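Local coordinates for protein peroxisomal catalase A (Saccharomyces cerevisiae, PDB 1A4E) that catalyses the heme-dependent breakdown of hydrogen peroxide to water and oxygen, probably protecting the cell from peroxide made by peroxisomal oxidases, at residues B[178-183]-B[433-438]; B[427-432]-B[469-474]. One frame throughout, in Å; residues are numbered along the deposited sequence.

Interaction 1: residues B[178-183]-B[433-438]; sequences QVMILF and RNLYRV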
# COMPACT_ATOMS: atom_id res chain seq x y z
N GLN B 178 29.31 -22.72 7.63
CA GLN B 178 28.87 -21.90 6.53
C GLN B 178 29.87 -20.81 6.16
O GLN B 178 30.05 -20.57 4.96
CB GLN B 178 27.53 -21.25 6.87
CG GLN B 178 26.99 -20.35 5.77
CD GLN B 178 26.83 -20.97 4.39
OE1 GLN B 178 27.03 -20.33 3.36
NE2 GLN B 178 26.45 -22.23 4.34
N VAL B 179 30.54 -20.17 7.14
CA VAL B 179 31.51 -19.13 6.84
C VAL B 179 32.68 -19.72 6.05
O VAL B 179 33.19 -19.05 5.15
CB VAL B 179 31.98 -18.50 8.17
CG1 VAL B 179 33.08 -17.48 7.95
CG2 VAL B 179 30.80 -17.78 8.80
N MET B 180 33.04 -20.98 6.34
CA MET B 180 34.08 -21.70 5.62
C MET B 180 33.72 -21.89 4.16
O MET B 180 34.56 -21.69 3.28
CB MET B 180 34.29 -23.07 6.24
CG MET B 180 35.00 -23.10 7.59
SD MET B 180 36.75 -22.66 7.45
CE MET B 180 37.27 -24.23 6.81
N ILE B 181 32.47 -22.28 3.89
CA ILE B 181 31.98 -22.46 2.52
C ILE B 181 31.88 -21.11 1.80
O ILE B 181 32.30 -21.01 0.65
CB ILE B 181 30.60 -23.16 2.56
CG1 ILE B 181 30.75 -24.56 3.15
CG2 ILE B 181 30.03 -23.29 1.15
CD1 ILE B 181 29.40 -25.20 3.49
N LEU B 182 31.40 -20.07 2.49
CA LEU B 182 31.22 -18.74 1.93
C LEU B 182 32.52 -18.14 1.43
O LEU B 182 32.58 -17.61 0.32
CB LEU B 182 30.60 -17.82 3.00
CG LEU B 182 30.42 -16.34 2.67
CD1 LEU B 182 29.35 -16.19 1.61
CD2 LEU B 182 30.02 -15.59 3.92
N PHE B 183 33.57 -18.26 2.24
CA PHE B 183 34.85 -17.69 1.88
C PHE B 183 35.76 -18.57 1.05
O PHE B 183 36.89 -18.18 0.76
CB PHE B 183 35.55 -17.25 3.15
CG PHE B 183 35.03 -15.90 3.63
CD1 PHE B 183 35.57 -14.72 3.10
CD2 PHE B 183 34.02 -15.83 4.58
CE1 PHE B 183 35.09 -13.49 3.53
CE2 PHE B 183 33.54 -14.59 5.00
CZ PHE B 183 34.07 -13.42 4.48
N ARG B 433 35.93 -28.31 10.11
CA ARG B 433 37.29 -28.82 10.02
C ARG B 433 37.45 -29.92 8.98
O ARG B 433 38.45 -29.93 8.26
CB ARG B 433 37.70 -29.31 11.39
CG ARG B 433 39.20 -29.51 11.49
CD ARG B 433 39.54 -30.01 12.87
NE ARG B 433 39.11 -29.07 13.88
CZ ARG B 433 38.44 -29.46 14.95
NH1 ARG B 433 38.12 -30.74 15.17
NH2 ARG B 433 38.09 -28.54 15.84
N ASN B 434 36.49 -30.84 8.85
CA ASN B 434 36.61 -31.87 7.81
C ASN B 434 36.39 -31.25 6.43
O ASN B 434 36.89 -31.78 5.45
CB ASN B 434 35.56 -32.96 8.03
CG ASN B 434 35.72 -33.67 9.38
OD1 ASN B 434 36.76 -34.26 9.65
ND2 ASN B 434 34.73 -33.63 10.26
N LEU B 435 35.70 -30.09 6.36
CA LEU B 435 35.53 -29.34 5.11
C LEU B 435 36.88 -28.74 4.74
O LEU B 435 37.23 -28.73 3.55
CB LEU B 435 34.46 -28.23 5.29
CG LEU B 435 33.95 -27.27 4.18
CD1 LEU B 435 34.84 -26.04 4.09
CD2 LEU B 435 33.90 -28.01 2.85
N TYR B 436 37.65 -28.25 5.73
CA TYR B 436 38.98 -27.70 5.49
C TYR B 436 39.91 -28.77 4.92
O TYR B 436 40.69 -28.49 4.00
CB TYR B 436 39.56 -27.16 6.80
CG TYR B 436 40.89 -26.43 6.60
CD1 TYR B 436 40.97 -25.34 5.73
CD2 TYR B 436 42.04 -26.86 7.28
CE1 TYR B 436 42.18 -24.68 5.54
CE2 TYR B 436 43.25 -26.20 7.09
CZ TYR B 436 43.31 -25.12 6.21
OH TYR B 436 44.50 -24.45 6.03
N ARG B 437 39.81 -30.00 5.44
CA ARG B 437 40.59 -31.13 4.95
C ARG B 437 40.19 -31.53 3.53
O ARG B 437 41.06 -31.88 2.74
CB ARG B 437 40.41 -32.32 5.89
CG ARG B 437 41.00 -32.02 7.25
CD ARG B 437 40.69 -33.14 8.22
NE ARG B 437 41.15 -32.79 9.55
CZ ARG B 437 40.56 -33.26 10.66
NH1 ARG B 437 39.51 -34.08 10.61
NH2 ARG B 437 41.04 -32.91 11.85
N VAL B 438 38.88 -31.44 3.19
CA VAL B 438 38.40 -31.73 1.84
C VAL B 438 38.91 -30.66 0.88
O VAL B 438 39.15 -30.94 -0.30
CB VAL B 438 36.83 -31.77 1.83
CG1 VAL B 438 36.25 -31.93 0.43
CG2 VAL B 438 36.40 -33.01 2.60
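Leu-182 N donates to Gln-178 O at 2.9 Å, and the helical turn this bond closes presents Met-180 and Ile-181 to Leu-435 and Tyr-436. No hydrogen bond crosses between 178-183 and 433-438; they meet through hydrocarbon groups. Met-180 does most of the bridging. Its chain folds at chi2 and chi3 (-70° and -77°), which curls the terminal methyl CE round to end 3.7 Å from Tyr-436 CB and obliquely beside the ring, near CD1. The flexible, unbranched methionine suits a place where a methyl must bend over to find its partner, and tyrosine offers that methyl an apolar surface. Branched Leu-435 extends a methyl across the gap: its CD1 packs against Met-180 CB at 3.7 Å and also lies close to the methionine CE. On the flank, Ile-181 adds a looser contact, CG1 to Leu-435 CG at 4.3 Å. Leu-449 of helix 445-457 packs on both Met-180 and Tyr-436. The short helical segments 178-182 and 433-438 run in roughly the same direction, their axes 24° apart and 10.0 Å at closest approach. Such side-by-side apolar packing joins helix 176-182 of the heme-binding catalase domain to the C-terminal helical domain found in this and many other catalases.

Interaction 2: residues B[427-432]-B[469-474]; sequences VDFVQA and YDMFAR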
# COMPACT_ATOMS: atom_id res chain seq x y z
N VAL B 427 31.47 -30.29 18.70
CA VAL B 427 30.44 -30.77 17.78
C VAL B 427 30.04 -29.78 16.67
O VAL B 427 29.78 -30.20 15.55
CB VAL B 427 29.21 -31.20 18.66
CG1 VAL B 427 28.59 -29.99 19.36
CG2 VAL B 427 28.19 -31.94 17.79
N ASP B 428 30.05 -28.47 16.96
CA ASP B 428 29.72 -27.46 15.97
C ASP B 428 30.92 -26.92 15.21
O ASP B 428 30.80 -26.00 14.41
CB ASP B 428 29.00 -26.30 16.64
CG ASP B 428 27.67 -26.69 17.29
OD1 ASP B 428 27.03 -27.65 16.86
OD2 ASP B 428 27.26 -26.02 18.22
N PHE B 429 32.10 -27.51 15.45
CA PHE B 429 33.31 -27.15 14.73
C PHE B 429 33.88 -28.31 13.93
O PHE B 429 34.64 -28.09 12.99
CB PHE B 429 34.38 -26.65 15.70
CG PHE B 429 34.10 -25.23 16.19
CD1 PHE B 429 33.22 -25.01 17.25
CD2 PHE B 429 34.71 -24.15 15.55
CE1 PHE B 429 32.93 -23.71 17.65
CE2 PHE B 429 34.42 -22.85 15.96
CZ PHE B 429 33.53 -22.63 17.01
N VAL B 430 33.46 -29.55 14.25
CA VAL B 430 33.93 -30.76 13.59
C VAL B 430 33.79 -30.72 12.07
O VAL B 430 34.79 -30.87 11.36
CB VAL B 430 33.16 -31.98 14.20
CG1 VAL B 430 33.29 -33.26 13.39
CG2 VAL B 430 33.82 -32.32 15.51
N GLN B 431 32.58 -30.49 11.55
CA GLN B 431 32.33 -30.48 10.11
C GLN B 431 32.99 -29.34 9.35
O GLN B 431 33.31 -29.49 8.18
CB GLN B 431 30.84 -30.44 9.84
CG GLN B 431 30.19 -31.74 10.30
CD GLN B 431 28.73 -31.87 9.92
OE1 GLN B 431 28.16 -30.97 9.32
NE2 GLN B 431 28.09 -32.99 10.26
N ALA B 432 33.22 -28.21 10.02
CA ALA B 432 33.95 -27.11 9.41
C ALA B 432 35.39 -27.54 9.15
O ALA B 432 35.98 -27.26 8.11
CB ALA B 432 33.96 -25.91 10.34
N TYR B 469 40.46 -14.52 14.37
CA TYR B 469 41.61 -15.41 14.43
C TYR B 469 41.40 -16.49 15.47
O TYR B 469 41.72 -17.65 15.21
CB TYR B 469 42.89 -14.67 14.80
CG TYR B 469 43.25 -13.49 13.90
CD1 TYR B 469 42.89 -13.47 12.55
CD2 TYR B 469 43.92 -12.41 14.47
CE1 TYR B 469 43.20 -12.36 11.76
CE2 TYR B 469 44.24 -11.30 13.69
CZ TYR B 469 43.88 -11.28 12.34
OH TYR B 469 44.19 -10.18 11.57
N ASP B 470 40.81 -16.16 16.63
CA ASP B 470 40.54 -17.15 17.66
C ASP B 470 39.48 -18.15 17.25
O ASP B 470 39.59 -19.32 17.62
CB ASP B 470 40.12 -16.46 18.95
CG ASP B 470 41.25 -15.72 19.68
OD1 ASP B 470 42.43 -15.88 19.33
OD2 ASP B 470 40.95 -14.98 20.61
N MET B 471 38.48 -17.72 16.47
CA MET B 471 37.44 -18.62 15.98
C MET B 471 38.01 -19.57 14.93
O MET B 471 37.74 -20.77 14.98
CB MET B 471 36.28 -17.81 15.38
CG MET B 471 35.13 -18.65 14.84
SD MET B 471 33.76 -17.69 14.16
CE MET B 471 34.52 -17.08 12.69
N PHE B 472 38.81 -19.08 13.98
CA PHE B 472 39.40 -19.94 12.97
C PHE B 472 40.52 -20.84 13.47
O PHE B 472 40.78 -21.89 12.87
CB PHE B 472 39.89 -19.08 11.82
CG PHE B 472 38.74 -18.71 10.89
CD1 PHE B 472 38.24 -19.67 10.00
CD2 PHE B 472 38.19 -17.43 10.92
CE1 PHE B 472 37.19 -19.33 9.14
CE2 PHE B 472 37.14 -17.10 10.06
CZ PHE B 472 36.64 -18.05 9.17
N ALA B 473 41.17 -20.47 14.59
CA ALA B 473 42.18 -21.30 15.23
C ALA B 473 41.53 -22.55 15.82
O ALA B 473 42.15 -23.61 15.94
CB ALA B 473 42.87 -20.57 16.37
N ARG B 474 40.24 -22.42 16.17
CA ARG B 474 39.49 -23.53 16.71
C ARG B 474 39.16 -24.56 15.63
O ARG B 474 38.80 -25.70 15.93
CB ARG B 474 38.25 -22.93 17.35
CG ARG B 474 37.62 -23.88 18.33
CD ARG B 474 36.73 -23.13 19.28
NE ARG B 474 35.90 -24.09 19.99
CZ ARG B 474 34.75 -23.74 20.56
NH1 ARG B 474 34.29 -22.48 20.52
NH2 ARG B 474 34.01 -24.68 21.15
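The ring of Phe-429 and the guanidinium of Arg-474 lie flat on one another, their centres 4.1 Å apart and their planes tilted by 25°, a stack of the cation-pi kind. The ring atom CE1 sits over the middle of the guanidinium, and its distance to Arg-474 NH1 is 3.4 Å. Nearer the backbone, Arg-474 CD hangs over the same ring, 4.0 Å from the centroid of Phe-429, in a CH-pi contact. One long side chain can do both because it is stretched from CG to NE: with CG anti to the backbone N (chi1 -161°), it crosses the aromatic side chain at about a right angle and lays CD and the guanidinium on the ring. Arginine fits here: its methylenes and its flat cation both lie on the aromatic face, and Arg-474 NH2 also makes a weak hydrogen bond to Gly-425 O. Met-471 adds to the first shell: its backbone O lies 4.0 Å from Phe-429 CE2, obliquely to the ring, and Met-471 CG is 4.4 Å from that same CE2.

Further out, Gln-173 touches both Phe-429 and Arg-474, and Ile-176 of helix 176-182 packs on the ring. Asp-428, next to the phenylalanine, is held by salt bridges to Lys-284 and Arg-137 and by the backbone N of Ser-423, which probably helps to hold the backbone that carries Phe-429. A serine in place of Phe-429 would probably leave the guanidinium without its flat platform, free to swing, and open a gap beside Met-471 and Ile-176. Phe-429 lies near the N-terminal end of helix 430-440 and Arg-474 near the C-terminal end of helix 462-473, and these two helix ends are tied together by a guanidinium-on-ring cation-pi stack.

Interactions 1 and 2 share helix 430-440 and have centres 10 Å apart. Arg-433, on the shared helix, has NH2 2.9 Å from Arg-474 O, a probable hydrogen bond, tying the helix to the residue whose side chain stacks in interaction 2. Met-180 CE, from interaction 1, packs 3.5 Å from Ala-432 O. Phe-472 makes a further bridge, its CE1 3.8 Å from Met-180 SD and its CZ packing on Val-179. Helix 176-182 thus meets both 430-440 and 462-473. Interaction 1 lies nearer the chemistry: the side chain of Ile-181 is about 9 Å from that of the active-site Asn-129 and about 12 Å from a heme. Interaction 2 lies farther out, away from the known sites.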